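Local coordinates for sefir domain protein (Bacillus cereus F65185, PDB 5Y8E) that probably takes part in signalling through contacts between SEFIR domains, of which it is a prokaryotic example, at residues I86-P89 with N90-N93. Numbering follows the deposited sequence.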
ATOM      1  N   ILE A  86      -8.615   5.114  -3.104  1.00 23.29           N
ATOM      2  CA  ILE A  86      -8.037   5.186  -1.802  1.00 21.99           C
ATOM      3  C   ILE A  86      -8.806   4.219  -0.852  1.00 19.69           C
ATOM      4  O   ILE A  86      -9.978   4.222  -0.818  1.00 20.13           O
ATOM      5  CB  ILE A  86      -8.106   6.670  -1.294  1.00 24.40           C
ATOM      6  CG1 ILE A  86      -7.175   7.508  -2.199  1.00 26.61           C
ATOM      7  CG2 ILE A  86      -7.754   6.786   0.078  1.00 23.25           C
ATOM      8  CD1 ILE A  86      -7.161   8.882  -1.945  1.00 29.76           C
ATOM      9  N   ILE A  87      -8.068   3.423  -0.122  1.00 17.47           N
ATOM     10  CA  ILE A  87      -8.649   2.464   0.767  1.00 15.40           C
ATOM     11  C   ILE A  87      -9.653   3.128   1.727  1.00 16.23           C
ATOM     12  O   ILE A  87      -9.367   4.099   2.338  1.00 17.52           O
ATOM     13  CB  ILE A  87      -7.565   1.708   1.524  1.00 16.77           C
ATOM     14  CG1 ILE A  87      -6.828   0.771   0.596  1.00 13.07           C
ATOM     15  CG2 ILE A  87      -8.109   0.901   2.615  1.00 16.47           C
ATOM     16  CD1 ILE A  87      -5.616   0.210   1.184  1.00 12.79           C
ATOM     17  N   THR A  88     -10.810   2.488   1.854  1.00 15.72           N
ATOM     18  CA  THR A  88     -11.863   2.943   2.770  1.00 16.62           C
ATOM     19  C   THR A  88     -11.921   2.142   4.083  1.00 14.78           C
ATOM     20  O   THR A  88     -11.498   1.046   4.119  1.00 12.79           O
ATOM     21  CB  THR A  88     -13.274   2.731   2.107  1.00 18.92           C
ATOM     22  OG1 THR A  88     -13.427   1.369   1.843  1.00 15.73           O
ATOM     23  CG2 THR A  88     -13.381   3.483   0.819  1.00 19.73           C
ATOM     24  N   PRO A  89     -12.557   2.697   5.124  1.00 19.54           N
ATOM     25  CA  PRO A  89     -12.695   1.934   6.368  1.00 15.36           C
ATOM     26  C   PRO A  89     -13.338   0.576   6.116  1.00 14.43           C
ATOM     27  O   PRO A  89     -12.892  -0.421   6.680  1.00 15.22           O
ATOM     28  CB  PRO A  89     -13.629   2.806   7.207  1.00 16.98           C
ATOM     29  CG  PRO A  89     -13.314   4.201   6.753  1.00 17.22           C
ATOM     30  CD  PRO A  89     -13.061   4.076   5.270  1.00 20.20           C
ATOM     31  N   ASN A  90     -14.354   0.533   5.264  1.00 13.97           N
ATOM     32  CA  ASN A  90     -15.039  -0.728   4.991  1.00 15.81           C
ATOM     33  C   ASN A  90     -14.132  -1.778   4.352  1.00 17.41           C
ATOM     34  O   ASN A  90     -14.178  -2.955   4.718  1.00 15.63           O
ATOM     35  CB  ASN A  90     -16.265  -0.500   4.115  1.00 18.45           C
ATOM     36  CG  ASN A  90     -17.131  -1.726   4.018  1.00 22.37           C
ATOM     37  OD1 ASN A  90     -17.249  -2.339   2.960  1.00 24.91           O
ATOM     38  ND2 ASN A  90     -17.715  -2.115   5.139  1.00 21.58           N
ATOM     39  N   ILE A  91     -13.319  -1.355   3.387  1.00 13.79           N
ATOM     40  CA  ILE A  91     -12.394  -2.273   2.740  1.00 14.16           C
ATOM     41  C   ILE A  91     -11.334  -2.731   3.740  1.00 12.78           C
ATOM     42  O   ILE A  91     -11.039  -3.924   3.838  1.00 12.24           O
ATOM     43  CB  ILE A  91     -11.736  -1.642   1.495  1.00 15.88           C
ATOM     44  CG1 ILE A  91     -12.769  -1.479   0.377  1.00 16.87           C
ATOM     45  CG2 ILE A  91     -10.565  -2.496   1.007  1.00 16.42           C
ATOM     46  CD1 ILE A  91     -12.283  -0.621  -0.771  1.00 18.74           C
ATOM     47  N   TYR A  92     -10.775  -1.782   4.487  1.00 13.20           N
ATOM     48  CA  TYR A  92      -9.758  -2.090   5.489  1.00 14.04           C
ATOM     49  C   TYR A  92     -10.286  -3.089   6.514  1.00 14.78           C
ATOM     50  O   TYR A  92      -9.595  -4.046   6.881  1.00 16.17           O
ATOM     51  CB  TYR A  92      -9.327  -0.807   6.211  1.00 14.10           C
ATOM     52  CG  TYR A  92      -8.196  -1.005   7.194  1.00 15.73           C
ATOM     53  CD1 TYR A  92      -6.880  -1.027   6.759  1.00 20.43           C
ATOM     54  CD2 TYR A  92      -8.444  -1.167   8.555  1.00 18.40           C
ATOM     55  CE1 TYR A  92      -5.838  -1.201   7.639  1.00 22.53           C
ATOM     56  CE2 TYR A  92      -7.403  -1.352   9.451  1.00 19.63           C
ATOM     57  CZ  TYR A  92      -6.104  -1.365   8.982  1.00 23.72           C
ATOM     58  OH  TYR A  92      -5.047  -1.539   9.844  1.00 24.87           O
ATOM     59  N   ASN A  93     -11.511  -2.857   6.975  1.00 12.10           N
ATOM     60  CA  ASN A  93     -12.093  -3.676   8.036  1.00 13.61           C
ATOM     61  C   ASN A  93     -12.344  -5.108   7.592  1.00 12.79           C
ATOM     62  O   ASN A  93     -12.241  -6.041   8.393  1.00 13.92           O
ATOM     63  CB  ASN A  93     -13.401  -3.057   8.536  1.00 14.51           C
ATOM     64  CG  ASN A  93     -13.182  -1.795   9.348  1.00 16.71           C
ATOM     65  OD1 ASN A  93     -12.103  -1.568   9.890  1.00 16.91           O
ATOM     66  ND2 ASN A  93     -14.215  -0.973   9.446  1.00 17.95           N
TER
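T88 and P89 start the short helix 89-93: Y92 N reaches T88 O at 2.9 Å in an almost straight bond, N-H...O 176°, and N93 N binds P89 O one step further on at 2.8 Å. T88 is the N-cap. Its OG1 accepts from I91 N at 3.1 Å and so satisfies an amide of the first turn that has no earlier helical carbonyl to bind. A chi1 of 60° sets OG1 between the backbone N and the carbonyl carbon, from where it meets I91 N. Threonine suits this buried place because its short, beta-branched side chain brings a hydroxyl to the amide three residues on, while its methyl adds apolar surface. P89 fits the first helical position: its ring fixes phi near -54°, and its nitrogen, lacking a hydrogen, loses nothing where no helical acceptor is available. I91 CG1 lies 3.3 Å from T88 OG1, so the hydroxyl is flanked by the aliphatic chain of the residue whose amide it binds, and I87 CG2 lies 4.2 Å from Y92 CB, an apolar contact across the start of the helix. The exposed N93 accepts a hydrogen bond from K119 NZ through OD1. Beyond the turn, I87 and I91 rest on helix 47-57, at I55 and, for I91, also at F48 and M51, while the Y92 ring stacks with F118 and also with F100 of strand 100-108, through which the helix meets the sheet.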